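Local structure of folylpolyglutamate synthase (FolC) (6K8C) at residues Glu365-Asn370 with Lys387-Lys392; Cys275-Pro280 with Lys301-Ala306; Leu67-Gln72 with Glu252-Cys257. The protein probably uses ATP to add glutamate to dihydropteroate, forming dihydrofolate, and then further glutamates to reduced folates. All blocks are in the same frame, centred on the assembly; numbering follows the deposited sequence.

Overall arrangement
Contact 3 comes first along the chain. It closes a long loop of about 180 residues, bringing the end of helix 58-70 in the Mur ligase middle domain to the end of helix 241-254. Contact 2 follows. It closes a loop of 20 residues and joins edge strand 276-279 to the end of helix 290-303 in the glutamate ligase domain. Contact 1 closes the last loop, of 16 residues, between the turn after strand 361-363 and C-terminal helix 379-390. The three loops are in series; none nests in or crosses another. Contacts 1 and 2 touch through Y389, which packs on L278 and S279. Contacts 1 and 3 lie on opposite sides of the chain's centre.

Contact 1: Glu365-Asn370 with Lys387-Lys392; sequences EDVEEN and KRYQEK
E365 and V367 sit on an irregular, largely extended chain that passes the last turn of a helix, from which R388 and Y389 reach across. The helical turn closes with E391 N bonded to K387 O. R388 makes the polar link. Its CG lies beside the backbone N (chi1 -58°), and the chain bends at chi3 (47°), which brings the guanidinium to the E365 carbonyl. The bond from R388 NH1 to E365 O is 3.2 Å long but weak, because the N-H...O angle is only 122°. The carbonyl meets the guanidinium obliquely. The same NH1 also makes a weak bond to F364 O, so two backbone carbonyls share it. Acidic groups are near but form no salt bridge: D366 OD1 lies 5.7 Å from R388 NH1. At that distance they may add a weak long-range attraction. The apolar part is small. V367 CG2 comes to the edge of the Y389 ring, near its plane, 4.4 Å from Y389 CD1. Farther along the loop, N370 ND2 donates to E368 OE2 at 3.2 Å, from above the carboxylate plane. The contact lies at the surface of the glutamate ligase domain. The loop leads from strand 361-363 to strand 373-376, and Y373 OH bonds to E368 N. On the other segment, Y389 of helix 379-390 packs against L278 and S279 of strand 276-279.

Contact 2: Cys275-Pro280 with Lys301-Ala306; sequences CELLSP and KRIFNA
L277 projects from the edge strand of the glutamate ligase domain's alpha/beta fold and meets I303 and F304, where helix 290-303 ends. The strand has a classic beta bulge, with L278 and S279 both facing I282. The two methyl groups of L277 divide the work. L277 CD1 touches I303 CG2 at 4.2 Å. L277 CD2 approaches F304 CZ at the same distance, obliquely to the ring. F304 has CG beside its backbone N (chi1 -58°), which carries the ring toward the strand although the CB itself does not point there. I303 CG2 lies over the centre of that ring, 3.8 Å above its plane, so this methyl group meets both L277 and the phenyl ring. I303 CG1 rests over the rim of one face of the R302 guanidinium, 3.6 Å above its plane, and a salt bridge from R302 NE to E299 further holds that group. No hydrogen bond joins the two segments. The chain turns away after F304, where N305 has a positive phi. The P280 O atom lies in the plane of the F304 ring, at its edge, 3.5 Å from F304 CE1.

Contact 3: Leu67-Gln72 with Glu252-Cys257; sequences LLLADQ and ETLLPC
L69 and Q72 meet L254 and L255 where two helices come to an end, in the half of the enzyme that probably binds ATP. Residue L67 starts the segment with its carbonyl bonded to D71 N, at 3.0 Å between L67 O and D71 N. L68 turns to other partners and packs on F251 and V262. L69 is buried and has the largest share of the contact, with L255 close behind. Its two methyl groups take different partners. L69 CD1 lies 4.3 Å from L254 CD1, while L69 CD2 comes to 4.0 Å from L255 CD1. The L69 and L255 side chains cross obliquely. Both have CG beside the backbone N (chi1 -66° and -62°), which turns their branches toward each other between the helix ends. L255 has already left the helix, with phi -129°, yet its CB still points toward the first segment. Q72 closes the turn, since its backbone N bonds to L69 O at 2.9 Å. Its aliphatic part adds to the patch, with Q72 CG 4.4 Å from L255 CD1. Q72 also touches N258, Q260 and V262. Y138, at the start of strand 138-142, packs on both L69 and L255 and ties the pair to the central sheet. Helices ending beside a largely parallel sheet fit the P-loop NTPase fold of the Mur ligase middle domain, in which helix 58-70 follows the glycine-rich segment that probably forms the P-loop.

Contact 1: Glu365-Asn370 with Lys387-Lys392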
ATOM      1  N   GLU A 365       6.515   0.065 -26.577  1.00 42.51           N
ATOM      2  CA  GLU A 365       6.457   1.425 -27.106  1.00 51.09           C
ATOM      3  C   GLU A 365       5.039   1.978 -27.093  1.00 47.00           C
ATOM      4  O   GLU A 365       4.813   3.039 -26.501  1.00 51.30           O
ATOM      5  CB  GLU A 365       7.068   1.492 -28.519  1.00 51.93           C
ATOM      6  CG  GLU A 365       6.654   0.406 -29.499  1.00 63.25           C
ATOM      7  CD  GLU A 365       7.728   0.157 -30.550  1.00 76.25           C
ATOM      8  OE1 GLU A 365       7.423  -0.490 -31.576  1.00 85.01           O
ATOM      9  OE2 GLU A 365       8.880   0.606 -30.351  1.00 76.51           O
ATOM     10  N   ASP A 366       4.070   1.298 -27.706  1.00 51.61           N
ATOM     11  CA  ASP A 366       2.695   1.785 -27.721  1.00 55.92           C
ATOM     12  C   ASP A 366       1.722   0.623 -27.584  1.00 48.00           C
ATOM     13  O   ASP A 366       2.060  -0.536 -27.839  1.00 55.56           O
ATOM     14  CB  ASP A 366       2.375   2.572 -29.007  1.00 61.09           C
ATOM     15  CG  ASP A 366       3.451   3.589 -29.361  1.00 71.21           C
ATOM     16  OD1 ASP A 366       3.560   4.621 -28.662  1.00 79.64           O
ATOM     17  OD2 ASP A 366       4.184   3.361 -30.352  1.00 79.32           O
ATOM     18  N   VAL A 367       0.496   0.952 -27.178  1.00 38.87           N
ATOM     19  CA  VAL A 367      -0.593  -0.015 -27.098  1.00 44.94           C
ATOM     20  C   VAL A 367      -1.430   0.095 -28.366  1.00 49.67           C
ATOM     21  O   VAL A 367      -1.732   1.205 -28.829  1.00 50.63           O
ATOM     22  CB  VAL A 367      -1.448   0.201 -25.832  1.00 58.11           C
ATOM     23  CG1 VAL A 367      -0.608   0.001 -24.575  1.00 54.77           C
ATOM     24  CG2 VAL A 367      -2.101   1.583 -25.829  1.00 48.14           C
ATOM     25  N   GLU A 368      -1.782  -1.051 -28.947  1.00 46.05           N
ATOM     26  CA  GLU A 368      -2.701  -1.092 -30.076  1.00 50.23           C
ATOM     27  C   GLU A 368      -4.122  -1.285 -29.572  1.00 56.52           C
ATOM     28  O   GLU A 368      -4.362  -2.046 -28.632  1.00 47.76           O
ATOM     29  CB  GLU A 368      -2.356  -2.222 -31.047  1.00 51.49           C
ATOM     30  CG  GLU A 368      -0.892  -2.377 -31.396  1.00 58.80           C
ATOM     31  CD  GLU A 368      -0.637  -3.645 -32.195  1.00 73.07           C
ATOM     32  OE1 GLU A 368       0.260  -4.425 -31.809  1.00 74.47           O
ATOM     33  OE2 GLU A 368      -1.341  -3.862 -33.205  1.00 68.88           O
ATOM     34  N   GLU A 369      -5.065  -0.612 -30.228  1.00 49.69           N
ATOM     35  CA  GLU A 369      -6.459  -0.661 -29.805  1.00 43.64           C
ATOM     36  C   GLU A 369      -7.063  -2.042 -30.025  1.00 34.13           C
ATOM     37  O   GLU A 369      -8.003  -2.428 -29.320  1.00 46.80           O
ATOM     38  CB  GLU A 369      -7.275   0.403 -30.550  1.00 62.21           C
ATOM     39  CG  GLU A 369      -6.726   1.851 -30.520  1.00 74.80           C
ATOM     40  CD  GLU A 369      -5.333   2.022 -31.131  1.00 75.75           C
ATOM     41  OE1 GLU A 369      -4.895   1.140 -31.904  1.00 65.07           O
ATOM     42  OE2 GLU A 369      -4.676   3.042 -30.830  1.00 71.91           O
ATOM     43  N   ASN A 370      -6.533  -2.799 -30.983  1.00 37.34           N
ATOM     44  CA  ASN A 370      -7.021  -4.134 -31.309  1.00 48.08           C
ATOM     45  C   ASN A 370      -6.483  -5.222 -30.386  1.00 50.21           C
ATOM     46  O   ASN A 370      -6.835  -6.391 -30.573  1.00 46.39           O
ATOM     47  CB  ASN A 370      -6.645  -4.470 -32.753  1.00 53.42           C
ATOM     48  CG  ASN A 370      -5.265  -3.957 -33.122  1.00 58.70           C
ATOM     49  OD1 ASN A 370      -5.027  -2.748 -33.156  1.00 69.26           O
ATOM     50  ND2 ASN A 370      -4.346  -4.877 -33.393  1.00 68.28           N
ATOM     51  N   LYS A 387       1.866   7.377 -17.295  1.00 41.03           N
ATOM     52  CA  LYS A 387       2.353   8.655 -17.806  1.00 44.32           C
ATOM     53  C   LYS A 387       2.544   8.600 -19.317  1.00 52.95           C
ATOM     54  O   LYS A 387       2.125   9.513 -20.038  1.00 49.87           O
ATOM     55  CB  LYS A 387       3.656   9.037 -17.106  1.00 43.31           C
ATOM     56  CG  LYS A 387       3.450   9.721 -15.761  1.00 53.63           C
ATOM     57  CD  LYS A 387       4.371   9.137 -14.703  1.00 61.32           C
ATOM     58  CE  LYS A 387       4.971  10.221 -13.824  1.00 62.80           C
ATOM     59  NZ  LYS A 387       6.307   9.824 -13.294  1.00 68.73           N
ATOM     60  N   ARG A 388       3.165   7.528 -19.815  1.00 40.84           N
ATOM     61  CA  ARG A 388       3.345   7.376 -21.256  1.00 41.34           C
ATOM     62  C   ARG A 388       2.005   7.210 -21.958  1.00 51.50           C
ATOM     63  O   ARG A 388       1.803   7.736 -23.060  1.00 54.76           O
ATOM     64  CB  ARG A 388       4.262   6.188 -21.542  1.00 46.69           C
ATOM     65  CG  ARG A 388       5.631   6.306 -20.878  1.00 62.59           C
ATOM     66  CD  ARG A 388       6.539   5.120 -21.180  1.00 59.09           C
ATOM     67  NE  ARG A 388       6.552   4.766 -22.596  1.00 66.05           N
ATOM     68  CZ  ARG A 388       7.266   3.769 -23.108  1.00 51.53           C
ATOM     69  NH1 ARG A 388       7.219   3.515 -24.410  1.00 61.48           N
ATOM     70  NH2 ARG A 388       8.032   3.027 -22.318  1.00 57.17           N
ATOM     71  N   TYR A 389       1.074   6.494 -21.325  1.00 43.79           N
ATOM     72  CA  TYR A 389      -0.273   6.344 -21.868  1.00 43.01           C
ATOM     73  C   TYR A 389      -1.011   7.677 -21.886  1.00 49.89           C
ATOM     74  O   TYR A 389      -1.783   7.956 -22.811  1.00 55.37           O
ATOM     75  CB  TYR A 389      -1.033   5.310 -21.040  1.00 41.56           C
ATOM     76  CG  TYR A 389      -2.484   5.113 -21.402  1.00 42.88           C
ATOM     77  CD1 TYR A 389      -2.848   4.379 -22.521  1.00 39.72           C
ATOM     78  CD2 TYR A 389      -3.493   5.633 -20.603  1.00 48.52           C
ATOM     79  CE1 TYR A 389      -4.176   4.184 -22.848  1.00 52.53           C
ATOM     80  CE2 TYR A 389      -4.825   5.445 -20.922  1.00 55.80           C
ATOM     81  CZ  TYR A 389      -5.160   4.718 -22.043  1.00 50.46           C
ATOM     82  OH  TYR A 389      -6.484   4.525 -22.366  1.00 68.98           O
ATOM     83  N   GLN A 390      -0.780   8.511 -20.870  1.00 51.13           N
ATOM     84  CA  GLN A 390      -1.445   9.805 -20.787  1.00 57.36           C
ATOM     85  C   GLN A 390      -1.039  10.709 -21.943  1.00 60.15           C
ATOM     86  O   GLN A 390      -1.894  11.282 -22.629  1.00 68.09           O
ATOM     87  CB  GLN A 390      -1.112  10.466 -19.453  1.00 60.80           C
ATOM     88  CG  GLN A 390      -2.208  10.394 -18.415  1.00 54.87           C
ATOM     89  CD  GLN A 390      -1.915  11.293 -17.235  1.00 60.42           C
ATOM     90  OE1 GLN A 390      -0.782  11.351 -16.753  1.00 64.22           O
ATOM     91  NE2 GLN A 390      -2.931  12.009 -16.765  1.00 54.95           N
ATOM     92  N   GLU A 391       0.267  10.846 -22.174  1.00 68.78           N
ATOM     93  CA  GLU A 391       0.777  11.687 -23.250  1.00 69.05           C
ATOM     94  C   GLU A 391       0.422  11.156 -24.632  1.00 73.49           C
ATOM     95  O   GLU A 391       0.759  11.804 -25.627  1.00 83.24           O
ATOM     96  CB  GLU A 391       2.294  11.823 -23.110  1.00 71.90           C
ATOM     97  CG  GLU A 391       2.739  12.107 -21.679  1.00 76.28           C
ATOM     98  CD  GLU A 391       4.135  12.695 -21.587  1.00 92.73           C
ATOM     99  OE1 GLU A 391       4.530  13.114 -20.478  1.00 86.48           O
ATOM    100  OE2 GLU A 391       4.838  12.732 -22.618  1.00 93.21           O
ATOM    101  N   LYS A 392      -0.244  10.004 -24.704  1.00 69.21           N
ATOM    102  CA  LYS A 392      -0.651   9.360 -25.950  1.00 76.11           C
ATOM    103  C   LYS A 392       0.558   8.954 -26.787  1.00 86.08           C
ATOM    104  O   LYS A 392       1.102   7.861 -26.617  1.00 75.55           O
ATOM    105  CB  LYS A 392      -1.583  10.273 -26.754  1.00 69.24           C
ATOM    106  CG  LYS A 392      -3.013  10.309 -26.232  1.00 79.44           C
ATOM    107  CD  LYS A 392      -3.676   8.943 -26.324  1.00 83.24           C
ATOM    108  CE  LYS A 392      -3.823   8.500 -27.775  1.00 93.56           C
ATOM    109  NZ  LYS A 392      -4.746   7.340 -27.934  1.00 85.04           N
TER

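Contact 2: Cys275-Pro280 with Lys301-Ala306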
ATOM      1  N   CYS A 275      -5.938  -5.002  -9.891  1.00 29.38           N
ATOM      2  CA  CYS A 275      -6.909  -5.621 -10.790  1.00 24.73           C
ATOM      3  C   CYS A 275      -7.863  -4.581 -11.379  1.00 36.58           C
ATOM      4  O   CYS A 275      -9.087  -4.735 -11.361  1.00 41.50           O
ATOM      5  CB  CYS A 275      -7.678  -6.718 -10.061  1.00 47.64           C
ATOM      6  SG  CYS A 275      -8.093  -8.082 -11.107  1.00 69.52           S
ATOM      7  N   GLU A 276      -7.290  -3.505 -11.904  1.00 29.42           N
ATOM      8  CA  GLU A 276      -8.049  -2.333 -12.317  1.00 34.42           C
ATOM      9  C   GLU A 276      -8.096  -2.239 -13.837  1.00 35.91           C
ATOM     10  O   GLU A 276      -7.052  -2.248 -14.496  1.00 33.87           O
ATOM     11  CB  GLU A 276      -7.438  -1.060 -11.736  1.00 38.30           C
ATOM     12  CG  GLU A 276      -8.188   0.211 -12.125  1.00 42.31           C
ATOM     13  CD  GLU A 276      -8.231   1.222 -11.002  1.00 44.82           C
ATOM     14  OE1 GLU A 276      -8.307   2.432 -11.295  1.00 59.39           O
ATOM     15  OE2 GLU A 276      -8.189   0.806  -9.824  1.00 42.85           O
ATOM     16  N   LEU A 277      -9.304  -2.152 -14.384  1.00 32.57           N
ATOM     17  CA  LEU A 277      -9.493  -1.955 -15.819  1.00 36.06           C
ATOM     18  C   LEU A 277      -9.384  -0.467 -16.105  1.00 38.70           C
ATOM     19  O   LEU A 277     -10.348   0.280 -15.928  1.00 42.51           O
ATOM     20  CB  LEU A 277     -10.843  -2.502 -16.265  1.00 40.56           C
ATOM     21  CG  LEU A 277     -10.907  -3.855 -16.974  1.00 46.87           C
ATOM     22  CD1 LEU A 277     -12.292  -4.063 -17.563  1.00 49.22           C
ATOM     23  CD2 LEU A 277      -9.839  -3.984 -18.050  1.00 36.70           C
ATOM     24  N   LEU A 278      -8.199  -0.024 -16.533  1.00 34.48           N
ATOM     25  CA  LEU A 278      -8.032   1.376 -16.921  1.00 33.38           C
ATOM     26  C   LEU A 278      -8.873   1.714 -18.142  1.00 40.42           C
ATOM     27  O   LEU A 278      -9.403   2.825 -18.251  1.00 41.59           O
ATOM     28  CB  LEU A 278      -6.557   1.670 -17.196  1.00 35.44           C
ATOM     29  CG  LEU A 278      -6.191   3.100 -17.604  1.00 42.35           C
ATOM     30  CD1 LEU A 278      -6.371   4.054 -16.437  1.00 43.44           C
ATOM     31  CD2 LEU A 278      -4.766   3.160 -18.129  1.00 48.49           C
ATOM     32  N   SER A 279      -9.013   0.769 -19.057  1.00 39.85           N
ATOM     33  CA  SER A 279      -9.769   0.960 -20.284  1.00 39.09           C
ATOM     34  C   SER A 279     -10.326  -0.396 -20.671  1.00 35.55           C
ATOM     35  O   SER A 279     -10.026  -1.404 -20.016  1.00 36.22           O
ATOM     36  CB  SER A 279      -8.882   1.547 -21.389  1.00 41.27           C
ATOM     37  OG  SER A 279      -7.981   0.578 -21.886  1.00 42.87           O
ATOM     38  N   PRO A 280     -11.172  -0.465 -21.705  1.00 33.98           N
ATOM     39  CA  PRO A 280     -11.677  -1.785 -22.118  1.00 34.17           C
ATOM     40  C   PRO A 280     -10.581  -2.796 -22.424  1.00 37.22           C
ATOM     41  O   PRO A 280     -10.819  -4.004 -22.291  1.00 36.26           O
ATOM     42  CB  PRO A 280     -12.510  -1.470 -23.365  1.00 41.44           C
ATOM     43  CG  PRO A 280     -12.964  -0.075 -23.162  1.00 35.85           C
ATOM     44  CD  PRO A 280     -11.869   0.629 -22.414  1.00 36.51           C
ATOM     45  N   LYS A 301      -8.771 -14.461 -17.706  1.00 37.23           N
ATOM     46  CA  LYS A 301      -9.677 -15.434 -18.310  1.00 38.08           C
ATOM     47  C   LYS A 301     -11.113 -14.927 -18.297  1.00 42.97           C
ATOM     48  O   LYS A 301     -11.830 -15.044 -19.296  1.00 51.48           O
ATOM     49  CB  LYS A 301      -9.583 -16.774 -17.580  1.00 39.42           C
ATOM     50  CG  LYS A 301      -8.232 -17.467 -17.667  1.00 37.83           C
ATOM     51  CD  LYS A 301      -8.189 -18.655 -16.718  1.00 49.90           C
ATOM     52  CE  LYS A 301      -7.018 -19.578 -17.009  1.00 49.17           C
ATOM     53  NZ  LYS A 301      -6.927 -20.677 -16.001  1.00 50.50           N
ATOM     54  N   ARG A 302     -11.552 -14.360 -17.173  1.00 40.05           N
ATOM     55  CA  ARG A 302     -12.922 -13.866 -17.084  1.00 54.19           C
ATOM     56  C   ARG A 302     -13.147 -12.690 -18.026  1.00 53.39           C
ATOM     57  O   ARG A 302     -14.134 -12.650 -18.770  1.00 57.14           O
ATOM     58  CB  ARG A 302     -13.242 -13.464 -15.643  1.00 57.16           C
ATOM     59  CG  ARG A 302     -14.596 -12.784 -15.482  1.00 72.07           C
ATOM     60  CD  ARG A 302     -14.856 -12.361 -14.042  1.00 76.37           C
ATOM     61  NE  ARG A 302     -14.044 -11.215 -13.641  1.00 73.20           N
ATOM     62  CZ  ARG A 302     -14.486  -9.962 -13.610  1.00 77.09           C
ATOM     63  NH1 ARG A 302     -13.679  -8.980 -13.226  1.00 73.27           N
ATOM     64  NH2 ARG A 302     -15.735  -9.688 -13.964  1.00 75.43           N
ATOM     65  N   ILE A 303     -12.229 -11.725 -18.017  1.00 53.41           N
ATOM     66  CA  ILE A 303     -12.479 -10.447 -18.674  1.00 50.12           C
ATOM     67  C   ILE A 303     -12.242 -10.545 -20.176  1.00 53.18           C
ATOM     68  O   ILE A 303     -13.074 -10.101 -20.976  1.00 49.08           O
ATOM     69  CB  ILE A 303     -11.613  -9.350 -18.028  1.00 46.24           C
ATOM     70  CG1 ILE A 303     -12.041  -9.141 -16.574  1.00 49.14           C
ATOM     71  CG2 ILE A 303     -11.710  -8.047 -18.820  1.00 46.83           C
ATOM     72  CD1 ILE A 303     -11.306  -8.021 -15.868  1.00 57.12           C
ATOM     73  N   PHE A 304     -11.114 -11.126 -20.589  1.00 39.31           N
ATOM     74  CA  PHE A 304     -10.761 -11.168 -22.003  1.00 39.83           C
ATOM     75  C   PHE A 304     -10.997 -12.521 -22.659  1.00 50.24           C
ATOM     76  O   PHE A 304     -11.233 -12.568 -23.871  1.00 54.35           O
ATOM     77  CB  PHE A 304      -9.295 -10.773 -22.199  1.00 41.76           C
ATOM     78  CG  PHE A 304      -8.963  -9.411 -21.674  1.00 41.68           C
ATOM     79  CD1 PHE A 304      -9.548  -8.283 -22.222  1.00 41.40           C
ATOM     80  CD2 PHE A 304      -8.065  -9.254 -20.629  1.00 36.19           C
ATOM     81  CE1 PHE A 304      -9.241  -7.024 -21.743  1.00 33.34           C
ATOM     82  CE2 PHE A 304      -7.756  -7.999 -20.142  1.00 35.48           C
ATOM     83  CZ  PHE A 304      -8.346  -6.880 -20.701  1.00 39.17           C
ATOM     84  N   ASN A 305     -10.919 -13.617 -21.901  1.00 49.20           N
ATOM     85  CA  ASN A 305     -11.204 -14.960 -22.415  1.00 59.47           C
ATOM     86  C   ASN A 305     -10.354 -15.277 -23.644  1.00 59.75           C
ATOM     87  O   ASN A 305     -10.819 -15.881 -24.615  1.00 60.44           O
ATOM     88  CB  ASN A 305     -12.697 -15.119 -22.718  1.00 62.24           C
ATOM     89  CG  ASN A 305     -13.118 -16.570 -22.847  1.00 68.27           C
ATOM     90  OD1 ASN A 305     -12.617 -17.443 -22.135  1.00 65.43           O
ATOM     91  ND2 ASN A 305     -14.043 -16.836 -23.762  1.00 66.15           N
ATOM     92  N   ALA A 306      -9.091 -14.862 -23.598  1.00 52.49           N
ATOM     93  CA  ALA A 306      -8.136 -15.088 -24.676  1.00 48.48           C
ATOM     94  C   ALA A 306      -6.750 -14.749 -24.144  1.00 47.54           C
ATOM     95  O   ALA A 306      -6.605 -14.156 -23.072  1.00 48.86           O
ATOM     96  CB  ALA A 306      -8.466 -14.251 -25.916  1.00 55.63           C
TER

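Contact 3: Leu67-Gln72 with Glu252-Cys257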
ATOM      1  N   LEU A  67     -12.524  -0.404   6.346  1.00 25.16           N
ATOM      2  CA  LEU A  67     -13.896  -0.714   5.946  1.00 29.81           C
ATOM      3  C   LEU A  67     -14.705  -1.267   7.113  1.00 29.59           C
ATOM      4  O   LEU A  67     -15.879  -0.914   7.280  1.00 28.85           O
ATOM      5  CB  LEU A  67     -13.902  -1.704   4.778  1.00 24.33           C
ATOM      6  CG  LEU A  67     -13.306  -1.169   3.473  1.00 32.63           C
ATOM      7  CD1 LEU A  67     -13.292  -2.247   2.390  1.00 29.54           C
ATOM      8  CD2 LEU A  67     -14.040   0.094   3.003  1.00 32.55           C
ATOM      9  N   LEU A  68     -14.099  -2.134   7.929  1.00 27.02           N
ATOM     10  CA  LEU A  68     -14.808  -2.675   9.085  1.00 26.68           C
ATOM     11  C   LEU A  68     -15.182  -1.567  10.064  1.00 29.94           C
ATOM     12  O   LEU A  68     -16.305  -1.530  10.578  1.00 28.11           O
ATOM     13  CB  LEU A  68     -13.954  -3.740   9.778  1.00 26.41           C
ATOM     14  CG  LEU A  68     -13.715  -5.040   9.015  1.00 28.05           C
ATOM     15  CD1 LEU A  68     -12.518  -5.780   9.589  1.00 28.14           C
ATOM     16  CD2 LEU A  68     -14.961  -5.918   9.030  1.00 34.61           C
ATOM     17  N   LEU A  69     -14.245  -0.657  10.341  1.00 27.78           N
ATOM     18  CA  LEU A  69     -14.533   0.442  11.258  1.00 27.23           C
ATOM     19  C   LEU A  69     -15.617   1.354  10.697  1.00 36.25           C
ATOM     20  O   LEU A  69     -16.536   1.760  11.421  1.00 30.25           O
ATOM     21  CB  LEU A  69     -13.252   1.230  11.545  1.00 24.17           C
ATOM     22  CG  LEU A  69     -12.183   0.447  12.310  1.00 31.01           C
ATOM     23  CD1 LEU A  69     -10.837   1.164  12.282  1.00 29.85           C
ATOM     24  CD2 LEU A  69     -12.632   0.211  13.740  1.00 28.29           C
ATOM     25  N   ALA A  70     -15.532   1.678   9.403  1.00 26.84           N
ATOM     26  CA  ALA A  70     -16.553   2.510   8.773  1.00 34.88           C
ATOM     27  C   ALA A  70     -17.927   1.860   8.842  1.00 31.01           C
ATOM     28  O   ALA A  70     -18.938   2.563   8.951  1.00 33.01           O
ATOM     29  CB  ALA A  70     -16.173   2.799   7.319  1.00 28.50           C
ATOM     30  N   ASP A  71     -17.982   0.525   8.789  1.00 29.91           N
ATOM     31  CA  ASP A  71     -19.247  -0.195   8.906  1.00 31.08           C
ATOM     32  C   ASP A  71     -19.865  -0.075  10.293  1.00 37.83           C
ATOM     33  O   ASP A  71     -21.051  -0.382  10.456  1.00 35.24           O
ATOM     34  CB  ASP A  71     -19.048  -1.671   8.565  1.00 33.19           C
ATOM     35  CG  ASP A  71     -19.456  -2.001   7.147  1.00 47.21           C
ATOM     36  OD1 ASP A  71     -19.945  -1.092   6.446  1.00 43.13           O
ATOM     37  OD2 ASP A  71     -19.284  -3.168   6.731  1.00 49.65           O
ATOM     38  N   GLN A  72     -19.091   0.336  11.296  1.00 29.73           N
ATOM     39  CA  GLN A  72     -19.621   0.644  12.615  1.00 30.28           C
ATOM     40  C   GLN A  72     -19.935   2.122  12.783  1.00 34.55           C
ATOM     41  O   GLN A  72     -20.055   2.595  13.918  1.00 39.12           O
ATOM     42  CB  GLN A  72     -18.644   0.186  13.698  1.00 33.99           C
ATOM     43  CG  GLN A  72     -18.381  -1.300  13.669  1.00 26.62           C
ATOM     44  CD  GLN A  72     -19.655  -2.107  13.856  1.00 43.59           C
ATOM     45  OE1 GLN A  72     -20.522  -1.741  14.648  1.00 42.33           O
ATOM     46  NE2 GLN A  72     -19.777  -3.204  13.121  1.00 33.66           N
ATOM     47  N   GLU A 252     -11.271  -6.379  16.268  1.00 25.21           N
ATOM     48  CA  GLU A 252     -11.726  -6.914  17.547  1.00 28.46           C
ATOM     49  C   GLU A 252     -10.901  -6.375  18.712  1.00 34.96           C
ATOM     50  O   GLU A 252     -11.421  -6.232  19.824  1.00 30.00           O
ATOM     51  CB  GLU A 252     -11.671  -8.446  17.512  1.00 30.24           C
ATOM     52  CG  GLU A 252     -12.556  -9.050  16.424  1.00 33.68           C
ATOM     53  CD  GLU A 252     -12.364 -10.546  16.256  1.00 42.28           C
ATOM     54  OE1 GLU A 252     -11.394 -11.092  16.822  1.00 46.35           O
ATOM     55  OE2 GLU A 252     -13.185 -11.175  15.554  1.00 48.04           O
ATOM     56  N   THR A 253      -9.617  -6.085  18.485  1.00 31.00           N
ATOM     57  CA  THR A 253      -8.781  -5.550  19.557  1.00 29.28           C
ATOM     58  C   THR A 253      -9.155  -4.109  19.874  1.00 32.71           C
ATOM     59  O   THR A 253      -9.142  -3.699  21.042  1.00 28.12           O
ATOM     60  CB  THR A 253      -7.301  -5.651  19.174  1.00 32.40           C
ATOM     61  OG1 THR A 253      -6.969  -7.018  18.908  1.00 27.35           O
ATOM     62  CG2 THR A 253      -6.405  -5.147  20.305  1.00 28.13           C
ATOM     63  N   LEU A 254      -9.502  -3.329  18.847  1.00 25.65           N
ATOM     64  CA  LEU A 254      -9.949  -1.962  19.071  1.00 31.42           C
ATOM     65  C   LEU A 254     -11.332  -1.920  19.705  1.00 31.94           C
ATOM     66  O   LEU A 254     -11.615  -1.023  20.506  1.00 30.45           O
ATOM     67  CB  LEU A 254      -9.955  -1.190  17.750  1.00 30.86           C
ATOM     68  CG  LEU A 254      -8.600  -1.005  17.055  1.00 32.35           C
ATOM     69  CD1 LEU A 254      -8.802  -0.625  15.594  1.00 26.30           C
ATOM     70  CD2 LEU A 254      -7.767   0.048  17.779  1.00 30.07           C
ATOM     71  N   LEU A 255     -12.202  -2.872  19.371  1.00 26.02           N
ATOM     72  CA  LEU A 255     -13.604  -2.851  19.792  1.00 28.40           C
ATOM     73  C   LEU A 255     -13.949  -4.192  20.424  1.00 33.87           C
ATOM     74  O   LEU A 255     -14.715  -4.984  19.861  1.00 31.25           O
ATOM     75  CB  LEU A 255     -14.523  -2.538  18.608  1.00 31.79           C
ATOM     76  CG  LEU A 255     -14.326  -1.177  17.928  1.00 33.37           C
ATOM     77  CD1 LEU A 255     -15.050  -1.135  16.586  1.00 39.62           C
ATOM     78  CD2 LEU A 255     -14.806  -0.039  18.821  1.00 29.06           C
ATOM     79  N   PRO A 256     -13.400  -4.479  21.610  1.00 30.23           N
ATOM     80  CA  PRO A 256     -13.592  -5.810  22.203  1.00 31.76           C
ATOM     81  C   PRO A 256     -15.021  -6.096  22.620  1.00 29.01           C
ATOM     82  O   PRO A 256     -15.352  -7.264  22.850  1.00 31.80           O
ATOM     83  CB  PRO A 256     -12.652  -5.798  23.414  1.00 37.07           C
ATOM     84  CG  PRO A 256     -12.519  -4.362  23.769  1.00 31.73           C
ATOM     85  CD  PRO A 256     -12.607  -3.591  22.479  1.00 34.27           C
ATOM     86  N   CYS A 257     -15.876  -5.082  22.720  1.00 29.67           N
ATOM     87  CA  CYS A 257     -17.262  -5.294  23.106  1.00 35.73           C
ATOM     88  C   CYS A 257     -18.183  -5.520  21.915  1.00 44.11           C
ATOM     89  O   CYS A 257     -19.352  -5.871  22.113  1.00 38.15           O
ATOM     90  CB  CYS A 257     -17.761  -4.107  23.935  1.00 41.39           C
ATOM     91  SG  CYS A 257     -16.706  -3.765  25.363  1.00 46.05           S
TER